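Local coordinates for heat shock protein, putative (Plasmodium falciparum, PDB 1Y6Z) that probably takes part in ATP-dependent folding of client proteins as an Hsp90-family chaperone, this chain being the middle domain of the longer protein, at residues 35-40 against 133-138; 64-69 against 158-163; 88-93 against 126-131; 174-179 against 240-245. All coordinates share one frame; numbering follows the deposited sequence.

Contact 1 of 4, residues 35-40 against 133-138; sequences AYVHFN and ISMMKG
Met135 presses its thioether against Ala35, Tyr36 and Val37, the helix-on-sheet contact by which helix 121-141 leans on an edge strand of the mixed sheet in this Hsp90 middle domain. The axes of strand 35-40 and helix 133-138 approach to 8.9 Å at 137°, about midway between perpendicular and antiparallel. One long side chain bridges this gap. With CG trans to the backbone N (chi1 174°), Met135 reaches out to the strand. On the tight side its sulfur rests on the main chain itself, SD lying 3.6 Å from Tyr36 CA. Strand alternation provides the flanks: Ala35 and Val37 direct their CB atoms at the helix, while Tyr36, between them, turns its own away and stacks its ring on Tyr19. Ala35 CB meets Met135 CG at 4.0 Å, and Val37 CG1 meets Met135 SD at the same 4.0 Å.

The contact is otherwise loose. Each of its four residues remains partly accessible, no hydrogen bond crosses, and Met135 alone carries the helix side. His38 belongs to another network, bonded to Tyr19 OH and the Trp7 carbonyl. At its end the Met135 chain bends (chi3 47°), placing the methyl CE 4.1 Å from Val37 CG1.

Contact 2 of 4, residues 64-69 against 158-163; sequences NMFDEE and LKIGVV
Met65 and Ile160 have the nearest backbones, yet their CA atoms stay 10.3 Å apart, so the irregular segment 64-69 and helix 158-163 meet through side chains alone. The loop is shaped locally by an Asx turn: Phe66 N donates to Asn64 OD1 at 3.1 Å, approaching from above the carbonyl plane. From this turn Met65 and Phe66 both extend toward the helix, where a single residue receives them. Ile160 has CG1 trans to its carbonyl carbon (chi1 -72°), and its CD1 is the shared target. Met65 comes at it tip to tip, SD 3.4 Å from Ile160 CD1, a snug fit; a bend at the end of the methionine chain (chi3 -48°) also brings Met65 CE to 3.6 Å from Ile160 CD1. Phe66 arrives with its ring tip, CZ lying 3.7 Å from Ile160 CD1 and 3.9 Å from Ile160 CG2, so both branches of the isoleucine are engaged. No hydrogen bond spans the two segments, although Tyr157 OH, just before 158-163, bonds to Met65 O. The contact thus ties the loop between strands 47-53 and 73-77 to helix 145-164, with Met65 also touching Ile238 of helix 237-249, Phe66 in a cation-pi contact with Arg92, and Val162 packing on helix 169-173.

Contact 3 of 4, residues 88-93 against 126-131; sequences ESIPRW and KRIVLK
Pro91 and Val129 meet at a slant, ring against branched side chain, where the loop between strands 80-83 and 98-103 packs on helix 121-141 in the alpha/beta fold of the Hsp90 middle domain. The valine stands with CG1 trans to its backbone N (chi1 175°) and CG2 trans to its carbonyl carbon, and it is CG2 that touches the proline. This methyl lies 3.7 Å from Pro91 CD and 4.1 Å from Pro91 CG. The other methyl faces a different neighbour: Val129 CG1 is 4.5 Å from Trp93 CZ2, an approach too distant to be more than loose packing. Trp93 is itself held by a hydrogen bond from NE1 to Asp165 and rests further along the same helix on Ile133. No polar bond joins the two segments, and the touching residues are largely buried. The helix has other obligations as well, for Arg127 and Lys131 form salt bridges to Glu195 and Glu141 of the second subunit, while Ile128 packs on Leu51 of strand 47-53. Beside the proline contact, Ile90 adds a slacker second one: its extended chain (chi2 166°) carries the terminal CD1 to 4.4 Å from Ile128 CG2.

Contact 4 of 4, residues 174-179 against 240-245; sequences SLVEFY and EFCLSS
Phe178, from the short, weakly bonded strand about 177-178, drives its ring into a corner made by Cys242 and Leu243 on helix 237-249. Followed outward, the side chain starts with CB directed at the helix; CG, trans to the carbonyl carbon (chi1 -54°), sets the ring against Cys242 and Leu243. Contact begins at CD2, which is 4.1 Å from Leu243 CD1. The next atom, CE2, comes closer, 3.8 Å from Leu243 CD1, and on the other limb CE1 lies 4.1 Å from Leu243 CD2. The leucine therefore spreads both methyls along the ring. Its CD1 sits over one face, 4.1 Å from the centroid of Phe178 and only 19° off the ring normal, a CH-pi contact displaced toward the rim. At the tip CZ meets two groups: Leu243 CG at 4.0 Å and Cys242 SG at 3.9 Å. The sulfur lies in the ring plane, 88° off the normal, so this is an edge-on sulfur-aromatic contact. Val176 CG2 reaches the same sulfur more loosely, at 4.4 Å. All four residues are buried, and nothing polar passes between the segments. Around them, Phe178 pairs through its backbone with Thr188, and Tyr179 with Phe233 of strand 231-234; Val176 packs on Val162 of helix 145-164, and Leu243 on Tyr206 of strand 204-208, so the contact lies between helix 145-164 and the parallel sheet.

The four contacts form a chain of packing across the domain, from the mixed sheet to the three-stranded parallel sheet. Contacts 1 and 3 share helix 121-141, their centres about 12 Å apart; contact 2, on the following helix 145-164, lies about 12 Å from contact 3 and about 14 Å from contact 4 on helix 237-249. Contacts 1 and 4 are the most distant, about 22 Å centre to centre. Along the chain the segments of contacts 1 and 2 alternate, contact 3 is nested inside both loops, and contact 4 follows all three. Trp93 connects contact 3 to contacts 1 and 2, and Leu175 links contact 4 to both helices, consistent with the two sheet regions being joined through the consecutive helices 121-141 and 145-164.

Contact 1 of 4, residues 35-40 against 133-138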
loop_
_atom_site.group_PDB
_atom_site.type_symbol
_atom_site.label_atom_id
_atom_site.label_comp_id
_atom_site.label_asym_id
_atom_site.label_seq_id
_atom_site.Cartn_x
_atom_site.Cartn_y
_atom_site.Cartn_z
ATOM N N ALA B 35 6.710 17.735 -0.958
ATOM C CA ALA B 35 5.509 17.134 -1.508
ATOM C C ALA B 35 4.278 17.557 -0.674
ATOM O O ALA B 35 4.388 18.113 0.448
ATOM C CB ALA B 35 5.656 15.651 -1.496
ATOM N N TYR B 36 3.098 17.281 -1.215
ATOM C CA TYR B 36 1.858 17.500 -0.489
ATOM C C TYR B 36 0.784 16.585 -1.033
ATOM O O TYR B 36 0.903 16.128 -2.170
ATOM C CB TYR B 36 1.361 18.951 -0.590
ATOM C CG TYR B 36 0.967 19.383 -1.974
ATOM C CD1 TYR B 36 -0.369 19.329 -2.407
ATOM C CD2 TYR B 36 1.922 19.878 -2.854
ATOM C CE1 TYR B 36 -0.721 19.728 -3.690
ATOM C CE2 TYR B 36 1.564 20.281 -4.174
ATOM C CZ TYR B 36 0.245 20.201 -4.559
ATOM O OH TYR B 36 -0.085 20.590 -5.840
ATOM N N VAL B 37 -0.271 16.396 -0.235
ATOM C CA VAL B 37 -1.506 15.752 -0.713
ATOM C C VAL B 37 -2.695 16.443 -0.027
ATOM O O VAL B 37 -2.622 16.757 1.170
ATOM C CB VAL B 37 -1.486 14.197 -0.448
ATOM C CG1 VAL B 37 -1.199 13.897 0.965
ATOM C CG2 VAL B 37 -2.787 13.539 -0.942
ATOM N N HIS B 38 -3.747 16.665 -0.809
ATOM C CA HIS B 38 -4.975 17.296 -0.330
ATOM C C HIS B 38 -6.032 16.185 -0.482
ATOM O O HIS B 38 -6.223 15.677 -1.583
ATOM C CB HIS B 38 -5.279 18.486 -1.215
ATOM C CG HIS B 38 -6.571 19.190 -0.886
ATOM N ND1 HIS B 38 -7.083 20.185 -1.680
ATOM C CD2 HIS B 38 -7.425 19.066 0.156
ATOM C CE1 HIS B 38 -8.216 20.631 -1.158
ATOM N NE2 HIS B 38 -8.433 19.983 -0.037
ATOM N N PHE B 39 -6.635 15.783 0.634
ATOM C CA PHE B 39 -7.707 14.812 0.546
ATOM C C PHE B 39 -8.906 15.209 1.366
ATOM O O PHE B 39 -8.832 16.011 2.303
ATOM C CB PHE B 39 -7.177 13.410 0.884
ATOM C CG PHE B 39 -6.685 13.241 2.270
ATOM C CD1 PHE B 39 -7.453 12.538 3.215
ATOM C CD2 PHE B 39 -5.433 13.738 2.658
ATOM C CE1 PHE B 39 -7.008 12.335 4.497
ATOM C CE2 PHE B 39 -4.974 13.546 3.972
ATOM C CZ PHE B 39 -5.755 12.827 4.894
ATOM N N ASN B 40 -10.032 14.612 1.012
ATOM C CA ASN B 40 -11.297 14.908 1.678
ATOM C C ASN B 40 -11.951 13.579 1.936
ATOM O O ASN B 40 -11.923 12.699 1.057
ATOM C CB ASN B 40 -12.167 15.755 0.766
ATOM C CG ASN B 40 -11.530 17.105 0.422
ATOM O OD1 ASN B 40 -11.170 17.897 1.306
ATOM N ND2 ASN B 40 -11.387 17.368 -0.884
ATOM N N ILE B 133 2.206 7.760 4.240
ATOM C CA ILE B 133 3.003 6.694 3.619
ATOM C C ILE B 133 2.894 6.642 2.075
ATOM O O ILE B 133 3.909 6.544 1.392
ATOM C CB ILE B 133 2.724 5.312 4.303
ATOM C CG1 ILE B 133 3.109 5.404 5.787
ATOM C CG2 ILE B 133 3.450 4.166 3.531
ATOM C CD1 ILE B 133 2.700 4.200 6.732
ATOM N N SER B 134 1.680 6.784 1.532
ATOM C CA SER B 134 1.449 6.749 0.113
ATOM C C SER B 134 2.120 7.952 -0.582
ATOM O O SER B 134 2.725 7.789 -1.663
ATOM C CB SER B 134 -0.077 6.587 -0.182
ATOM O OG SER B 134 -0.360 6.802 -1.562
ATOM N N MET B 135 2.068 9.136 0.070
ATOM C CA MET B 135 2.771 10.338 -0.378
ATOM C C MET B 135 4.290 10.049 -0.507
ATOM O O MET B 135 4.880 10.400 -1.523
ATOM C CB MET B 135 2.521 11.553 0.569
ATOM C CG MET B 135 3.366 12.851 0.241
ATOM S SD MET B 135 2.761 14.395 1.035
ATOM C CE MET B 135 2.541 13.726 2.659
ATOM N N MET B 136 4.907 9.484 0.538
ATOM C CA MET B 136 6.358 9.121 0.513
ATOM C C MET B 136 6.609 8.106 -0.564
ATOM O O MET B 136 7.549 8.233 -1.368
ATOM C CB MET B 136 6.832 8.541 1.871
ATOM C CG MET B 136 6.930 9.554 3.036
ATOM S SD MET B 136 7.341 8.868 4.660
ATOM C CE MET B 136 5.905 7.896 4.952
ATOM N N LYS B 137 5.780 7.074 -0.619
ATOM C CA LYS B 137 6.036 6.043 -1.679
ATOM C C LYS B 137 5.957 6.594 -3.074
ATOM O O LYS B 137 6.696 6.169 -3.968
ATOM C CB LYS B 137 5.081 4.882 -1.601
ATOM C CG LYS B 137 5.397 3.892 -0.534
ATOM C CD LYS B 137 4.799 2.547 -0.996
ATOM C CE LYS B 137 3.285 2.622 -1.096
ATOM N NZ LYS B 137 2.823 3.041 -2.464
ATOM N N GLY B 138 5.053 7.549 -3.268
ATOM C CA GLY B 138 4.996 8.287 -4.532
ATOM C C GLY B 138 6.265 9.086 -4.752
ATOM O O GLY B 138 6.763 9.173 -5.865
#

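Contact 2 of 4, residues 64-69 against 158-163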
loop_
_atom_site.group_PDB
_atom_site.type_symbol
_atom_site.label_atom_id
_atom_site.label_comp_id
_atom_site.label_asym_id
_atom_site.label_seq_id
_atom_site.Cartn_x
_atom_site.Cartn_y
_atom_site.Cartn_z
ATOM N N ASN B 64 16.235 19.206 19.278
ATOM C CA ASN B 64 16.012 17.780 19.519
ATOM C C ASN B 64 15.188 17.137 18.390
ATOM O O ASN B 64 14.285 17.763 17.843
ATOM C CB ASN B 64 15.245 17.569 20.830
ATOM C CG ASN B 64 15.218 16.105 21.273
ATOM O OD1 ASN B 64 14.135 15.519 21.452
ATOM N ND2 ASN B 64 16.424 15.489 21.417
ATOM N N MET B 65 15.436 15.862 18.119
ATOM C CA MET B 65 14.605 15.113 17.164
ATOM C C MET B 65 13.123 15.247 17.405
ATOM O O MET B 65 12.322 15.207 16.471
ATOM C CB MET B 65 14.956 13.629 17.172
ATOM C CG MET B 65 15.955 13.252 16.133
ATOM S SD MET B 65 15.761 11.524 15.859
ATOM C CE MET B 65 15.745 10.912 17.490
ATOM N N PHE B 66 12.734 15.359 18.658
ATOM C CA PHE B 66 11.318 15.496 18.932
ATOM C C PHE B 66 11.051 16.756 19.726
ATOM O O PHE B 66 11.894 17.158 20.543
ATOM C CB PHE B 66 10.749 14.217 19.573
ATOM C CG PHE B 66 10.904 12.988 18.687
ATOM C CD1 PHE B 66 10.023 12.765 17.620
ATOM C CD2 PHE B 66 11.931 12.075 18.910
ATOM C CE1 PHE B 66 10.181 11.634 16.773
ATOM C CE2 PHE B 66 12.075 10.930 18.094
ATOM C CZ PHE B 66 11.205 10.729 17.011
ATOM N N ASP B 67 9.943 17.418 19.377
ATOM C CA ASP B 67 9.416 18.628 20.038
ATOM C C ASP B 67 8.385 18.124 21.018
ATOM O O ASP B 67 7.440 17.435 20.630
ATOM C CB ASP B 67 8.746 19.560 19.006
ATOM C CG ASP B 67 8.064 20.816 19.633
ATOM O OD1 ASP B 67 7.034 21.277 19.071
ATOM O OD2 ASP B 67 8.567 21.362 20.648
ATOM N N GLU B 68 8.568 18.472 22.292
ATOM C CA GLU B 68 7.697 17.972 23.360
ATOM C C GLU B 68 6.260 18.463 23.182
ATOM O O GLU B 68 5.312 17.902 23.753
ATOM C CB GLU B 68 8.243 18.385 24.721
ATOM C CG GLU B 68 7.925 19.824 25.097
ATOM C CD GLU B 68 8.714 20.324 26.287
ATOM O OE1 GLU B 68 9.305 19.482 27.012
ATOM O OE2 GLU B 68 8.726 21.567 26.498
ATOM N N GLU B 69 6.119 19.497 22.357
ATOM C CA GLU B 69 4.857 20.178 22.165
ATOM C C GLU B 69 4.073 19.568 21.022
ATOM O O GLU B 69 2.841 19.718 20.952
ATOM C CB GLU B 69 5.120 21.643 21.878
ATOM C CG GLU B 69 5.945 22.338 22.955
ATOM C CD GLU B 69 6.142 23.811 22.673
ATOM O OE1 GLU B 69 5.169 24.458 22.220
ATOM O OE2 GLU B 69 7.263 24.318 22.905
ATOM N N LEU B 158 11.936 8.062 9.604
ATOM C CA LEU B 158 11.401 6.790 9.048
ATOM C C LEU B 158 12.021 5.606 9.781
ATOM O O LEU B 158 11.323 4.651 10.140
ATOM C CB LEU B 158 11.676 6.766 7.562
ATOM C CG LEU B 158 10.620 7.441 6.677
ATOM C CD1 LEU B 158 10.435 8.964 6.939
ATOM C CD2 LEU B 158 10.980 7.169 5.180
ATOM N N LYS B 159 13.324 5.733 10.113
ATOM C CA LYS B 159 14.085 4.669 10.834
ATOM C C LYS B 159 13.481 4.471 12.183
ATOM O O LYS B 159 13.267 3.340 12.589
ATOM C CB LYS B 159 15.570 5.007 10.906
ATOM C CG LYS B 159 16.311 4.716 9.599
ATOM C CD LYS B 159 17.691 5.405 9.591
ATOM C CE LYS B 159 18.335 5.385 8.224
ATOM N NZ LYS B 159 19.472 6.428 8.284
ATOM N N ILE B 160 13.120 5.583 12.848
ATOM C CA ILE B 160 12.379 5.516 14.136
ATOM C C ILE B 160 10.983 4.901 13.936
ATOM O O ILE B 160 10.539 4.103 14.759
ATOM C CB ILE B 160 12.310 6.885 14.817
ATOM C CG1 ILE B 160 13.689 7.270 15.363
ATOM C CG2 ILE B 160 11.255 6.919 15.999
ATOM C CD1 ILE B 160 13.850 8.770 15.370
ATOM N N GLY B 161 10.310 5.265 12.845
ATOM C CA GLY B 161 9.027 4.628 12.507
ATOM C C GLY B 161 9.092 3.096 12.441
ATOM O O GLY B 161 8.190 2.404 12.953
ATOM N N VAL B 162 10.139 2.593 11.795
ATOM C CA VAL B 162 10.428 1.132 11.724
ATOM C C VAL B 162 10.528 0.499 13.141
ATOM O O VAL B 162 9.995 -0.620 13.391
ATOM C CB VAL B 162 11.726 0.838 10.922
ATOM C CG1 VAL B 162 12.116 -0.658 11.055
ATOM C CG2 VAL B 162 11.593 1.266 9.442
ATOM N N VAL B 163 11.230 1.192 14.045
ATOM C CA VAL B 163 11.324 0.790 15.472
ATOM C C VAL B 163 9.965 0.881 16.163
ATOM O O VAL B 163 9.499 -0.081 16.828
ATOM C CB VAL B 163 12.378 1.695 16.232
ATOM C CG1 VAL B 163 12.525 1.308 17.729
ATOM C CG2 VAL B 163 13.714 1.650 15.532
#

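Contact 3 of 4, residues 88-93 against 126-131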
loop_
_atom_site.group_PDB
_atom_site.type_symbol
_atom_site.label_atom_id
_atom_site.label_comp_id
_atom_site.label_asym_id
_atom_site.label_seq_id
_atom_site.Cartn_x
_atom_site.Cartn_y
_atom_site.Cartn_z
ATOM N N GLU B 88 0.235 15.451 18.371
ATOM C CA GLU B 88 0.408 14.706 19.642
ATOM C C GLU B 88 -0.339 13.358 19.687
ATOM O O GLU B 88 -0.055 12.496 20.531
ATOM C CB GLU B 88 -0.117 15.521 20.809
ATOM C CG GLU B 88 0.744 16.638 21.284
ATOM C CD GLU B 88 0.189 17.230 22.582
ATOM O OE1 GLU B 88 0.066 16.463 23.576
ATOM O OE2 GLU B 88 -0.132 18.446 22.598
ATOM N N SER B 89 -1.313 13.200 18.805
ATOM C CA SER B 89 -2.035 11.954 18.728
ATOM C C SER B 89 -1.596 11.042 17.548
ATOM O O SER B 89 -2.030 9.873 17.464
ATOM C CB SER B 89 -3.546 12.246 18.726
ATOM O OG SER B 89 -3.893 13.070 17.624
ATOM N N ILE B 90 -0.755 11.549 16.637
ATOM C CA ILE B 90 -0.298 10.691 15.533
ATOM C C ILE B 90 1.055 10.087 15.934
ATOM O O ILE B 90 1.681 10.605 16.852
ATOM C CB ILE B 90 -0.350 11.406 14.103
ATOM C CG1 ILE B 90 0.834 12.336 13.874
ATOM C CG2 ILE B 90 -1.631 12.236 13.946
ATOM C CD1 ILE B 90 0.977 12.749 12.375
ATOM N N PRO B 91 1.500 8.975 15.285
ATOM C CA PRO B 91 2.802 8.390 15.664
ATOM C C PRO B 91 3.875 9.456 15.632
ATOM O O PRO B 91 3.857 10.306 14.765
ATOM C CB PRO B 91 3.058 7.375 14.566
ATOM C CG PRO B 91 1.617 6.891 14.267
ATOM C CD PRO B 91 0.847 8.206 14.225
ATOM N N ARG B 92 4.766 9.455 16.599
ATOM C CA ARG B 92 5.702 10.583 16.629
ATOM C C ARG B 92 6.723 10.538 15.507
ATOM O O ARG B 92 7.389 11.563 15.208
ATOM C CB ARG B 92 6.422 10.653 17.978
ATOM C CG ARG B 92 7.515 9.604 18.163
ATOM C CD ARG B 92 8.236 9.807 19.544
ATOM N NE ARG B 92 9.343 8.867 19.694
ATOM C CZ ARG B 92 10.310 8.975 20.618
ATOM N NH1 ARG B 92 10.297 9.968 21.496
ATOM N NH2 ARG B 92 11.273 8.090 20.679
ATOM N N TRP B 93 6.864 9.388 14.837
ATOM C CA TRP B 93 7.798 9.387 13.712
ATOM C C TRP B 93 7.313 10.340 12.585
ATOM O O TRP B 93 8.106 10.750 11.764
ATOM C CB TRP B 93 8.094 7.995 13.180
ATOM C CG TRP B 93 6.998 7.385 12.437
ATOM C CD1 TRP B 93 5.974 6.676 12.967
ATOM C CD2 TRP B 93 6.768 7.448 11.003
ATOM N NE1 TRP B 93 5.108 6.299 11.975
ATOM C CE2 TRP B 93 5.606 6.707 10.751
ATOM C CE3 TRP B 93 7.479 8.016 9.911
ATOM C CZ2 TRP B 93 5.079 6.537 9.435
ATOM C CZ3 TRP B 93 6.985 7.810 8.594
ATOM C CH2 TRP B 93 5.780 7.098 8.382
ATOM N N LYS B 126 -5.479 7.437 11.685
ATOM C CA LYS B 126 -5.152 6.323 10.803
ATOM C C LYS B 126 -5.102 6.703 9.324
ATOM O O LYS B 126 -4.233 6.255 8.635
ATOM C CB LYS B 126 -6.156 5.165 11.021
ATOM C CG LYS B 126 -5.536 3.824 10.613
ATOM C CD LYS B 126 -6.606 2.754 10.372
ATOM C CE LYS B 126 -6.099 1.784 9.310
ATOM N NZ LYS B 126 -6.856 0.495 9.365
ATOM N N ARG B 127 -6.047 7.525 8.867
ATOM C CA ARG B 127 -6.178 7.960 7.466
ATOM C C ARG B 127 -4.981 8.868 7.145
ATOM O O ARG B 127 -4.420 8.835 6.053
ATOM C CB ARG B 127 -7.418 8.826 7.342
ATOM C CG ARG B 127 -8.711 8.346 6.597
ATOM C CD ARG B 127 -9.143 6.953 6.810
ATOM N NE ARG B 127 -10.607 6.740 6.613
ATOM C CZ ARG B 127 -11.296 6.914 5.476
ATOM N NH1 ARG B 127 -12.610 6.629 5.441
ATOM N NH2 ARG B 127 -10.711 7.359 4.364
ATOM N N ILE B 128 -4.635 9.708 8.105
ATOM C CA ILE B 128 -3.444 10.551 7.928
ATOM C C ILE B 128 -2.177 9.724 7.723
ATOM O O ILE B 128 -1.370 10.034 6.869
ATOM C CB ILE B 128 -3.295 11.529 9.084
ATOM C CG1 ILE B 128 -4.315 12.647 8.902
ATOM C CG2 ILE B 128 -1.890 12.182 9.082
ATOM C CD1 ILE B 128 -4.266 13.691 9.980
ATOM N N VAL B 129 -1.960 8.694 8.537
ATOM C CA VAL B 129 -0.734 7.902 8.435
ATOM C C VAL B 129 -0.681 7.195 7.092
ATOM O O VAL B 129 0.351 7.166 6.408
ATOM C CB VAL B 129 -0.636 6.902 9.608
ATOM C CG1 VAL B 129 0.586 5.976 9.472
ATOM C CG2 VAL B 129 -0.643 7.666 10.899
ATOM N N LEU B 130 -1.792 6.591 6.701
ATOM C CA LEU B 130 -1.850 5.993 5.400
ATOM C C LEU B 130 -1.616 6.969 4.204
ATOM O O LEU B 130 -0.894 6.594 3.273
ATOM C CB LEU B 130 -3.083 5.091 5.269
ATOM C CG LEU B 130 -3.032 3.997 6.393
ATOM C CD1 LEU B 130 -4.228 2.994 6.355
ATOM C CD2 LEU B 130 -1.658 3.210 6.569
ATOM N N LYS B 131 -2.181 8.187 4.239
ATOM C CA LYS B 131 -1.960 9.162 3.162
ATOM C C LYS B 131 -0.483 9.582 3.185
ATOM O O LYS B 131 0.098 9.832 2.129
ATOM C CB LYS B 131 -2.863 10.410 3.305
ATOM C CG LYS B 131 -4.306 10.142 2.903
ATOM C CD LYS B 131 -4.459 10.116 1.425
ATOM C CE LYS B 131 -5.928 9.860 1.077
ATOM N NZ LYS B 131 -6.076 9.552 -0.355
#

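Contact 4 of 4, residues 174-179 against 240-245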
loop_
_atom_site.group_PDB
_atom_site.type_symbol
_atom_site.label_atom_id
_atom_site.label_comp_id
_atom_site.label_asym_id
_atom_site.label_seq_id
_atom_site.Cartn_x
_atom_site.Cartn_y
_atom_site.Cartn_z
ATOM N N SER B 174 10.403 -0.572 3.934
ATOM C CA SER B 174 10.617 -0.593 2.493
ATOM C C SER B 174 11.181 0.721 1.925
ATOM O O SER B 174 11.671 0.749 0.772
ATOM C CB SER B 174 9.312 -1.014 1.775
ATOM O OG SER B 174 8.370 0.010 1.710
ATOM N N LEU B 175 11.151 1.795 2.727
ATOM C CA LEU B 175 11.563 3.160 2.287
ATOM C C LEU B 175 12.973 3.545 2.717
ATOM O O LEU B 175 13.557 4.404 2.095
ATOM C CB LEU B 175 10.594 4.269 2.814
ATOM C CG LEU B 175 9.090 4.086 2.415
ATOM C CD1 LEU B 175 8.076 5.031 3.126
ATOM C CD2 LEU B 175 9.034 4.208 0.873
ATOM N N VAL B 176 13.448 2.957 3.822
ATOM C CA VAL B 176 14.714 3.367 4.472
ATOM C C VAL B 176 15.885 2.850 3.571
ATOM O O VAL B 176 15.693 1.879 2.838
ATOM C CB VAL B 176 14.824 2.852 5.943
ATOM C CG1 VAL B 176 13.690 3.325 6.869
ATOM C CG2 VAL B 176 14.874 1.337 5.992
ATOM N N GLU B 177 17.040 3.554 3.589
ATOM C CA GLU B 177 18.197 3.219 2.759
ATOM C C GLU B 177 19.490 3.272 3.577
ATOM O O GLU B 177 19.605 4.081 4.526
ATOM C CB GLU B 177 18.236 4.127 1.513
ATOM C CG GLU B 177 17.057 3.912 0.552
ATOM C CD GLU B 177 17.165 4.720 -0.730
ATOM O OE1 GLU B 177 18.231 5.342 -0.968
ATOM O OE2 GLU B 177 16.168 4.710 -1.482
ATOM N N PHE B 178 20.438 2.386 3.228
ATOM C CA PHE B 178 21.726 2.264 3.940
ATOM C C PHE B 178 22.813 2.021 2.936
ATOM O O PHE B 178 22.583 1.437 1.869
ATOM C CB PHE B 178 21.768 1.078 4.935
ATOM C CG PHE B 178 20.653 1.082 5.913
ATOM C CD1 PHE B 178 19.454 0.433 5.630
ATOM C CD2 PHE B 178 20.767 1.772 7.114
ATOM C CE1 PHE B 178 18.401 0.446 6.516
ATOM C CE2 PHE B 178 19.703 1.785 8.041
ATOM C CZ PHE B 178 18.507 1.120 7.732
ATOM N N TYR B 179 24.001 2.503 3.283
ATOM C CA TYR B 179 25.186 2.213 2.496
ATOM C C TYR B 179 25.471 0.741 2.708
ATOM O O TYR B 179 25.152 0.210 3.757
ATOM C CB TYR B 179 26.359 3.075 2.993
ATOM C CG TYR B 179 26.306 4.492 2.461
ATOM C CD1 TYR B 179 26.085 5.586 3.308
ATOM C CD2 TYR B 179 26.384 4.722 1.101
ATOM C CE1 TYR B 179 26.015 6.900 2.783
ATOM C CE2 TYR B 179 26.320 6.009 0.569
ATOM C CZ TYR B 179 26.139 7.091 1.405
ATOM O OH TYR B 179 26.063 8.361 0.828
ATOM N N GLU B 240 21.280 1.625 13.798
ATOM C CA GLU B 240 21.394 0.471 14.679
ATOM C C GLU B 240 20.078 -0.009 15.296
ATOM O O GLU B 240 19.762 -1.184 15.190
ATOM C CB GLU B 240 22.493 0.727 15.733
ATOM C CG GLU B 240 22.996 -0.509 16.461
ATOM C CD GLU B 240 23.823 -1.425 15.573
ATOM O OE1 GLU B 240 23.522 -2.648 15.554
ATOM O OE2 GLU B 240 24.769 -0.921 14.897
ATOM N N PHE B 241 19.287 0.886 15.904
ATOM C CA PHE B 241 17.960 0.467 16.390
ATOM C C PHE B 241 17.022 0.083 15.270
ATOM O O PHE B 241 16.113 -0.723 15.487
ATOM C CB PHE B 241 17.264 1.529 17.231
ATOM C CG PHE B 241 17.800 1.636 18.624
ATOM C CD1 PHE B 241 17.610 0.596 19.541
ATOM C CD2 PHE B 241 18.509 2.772 19.019
ATOM C CE1 PHE B 241 18.127 0.673 20.843
ATOM C CE2 PHE B 241 19.024 2.874 20.327
ATOM C CZ PHE B 241 18.831 1.814 21.242
ATOM N N CYS B 242 17.186 0.713 14.113
ATOM C CA CYS B 242 16.302 0.423 12.987
ATOM C C CYS B 242 16.549 -1.018 12.556
ATOM O O CYS B 242 15.637 -1.857 12.503
ATOM C CB CYS B 242 16.570 1.363 11.813
ATOM S SG CYS B 242 15.596 0.948 10.285
ATOM N N LEU B 243 17.811 -1.269 12.251
ATOM C CA LEU B 243 18.236 -2.614 11.797
ATOM C C LEU B 243 17.934 -3.720 12.806
ATOM O O LEU B 243 17.410 -4.737 12.415
ATOM C CB LEU B 243 19.687 -2.612 11.328
ATOM C CG LEU B 243 19.747 -1.886 9.990
ATOM C CD1 LEU B 243 21.143 -1.399 9.619
ATOM C CD2 LEU B 243 19.187 -2.833 8.935
ATOM N N SER B 244 18.163 -3.480 14.092
ATOM C CA SER B 244 17.808 -4.463 15.144
ATOM C C SER B 244 16.313 -4.746 15.319
ATOM O O SER B 244 15.915 -5.813 15.796
ATOM C CB SER B 244 18.378 -4.012 16.485
ATOM O OG SER B 244 17.346 -4.148 17.465
ATOM N N SER B 245 15.451 -3.785 14.971
ATOM C CA SER B 245 14.010 -4.060 15.010
ATOM C C SER B 245 13.552 -4.987 13.887
ATOM O O SER B 245 12.549 -5.678 14.010
ATOM C CB SER B 245 13.212 -2.752 14.916
ATOM O OG SER B 245 13.537 -1.938 16.015
#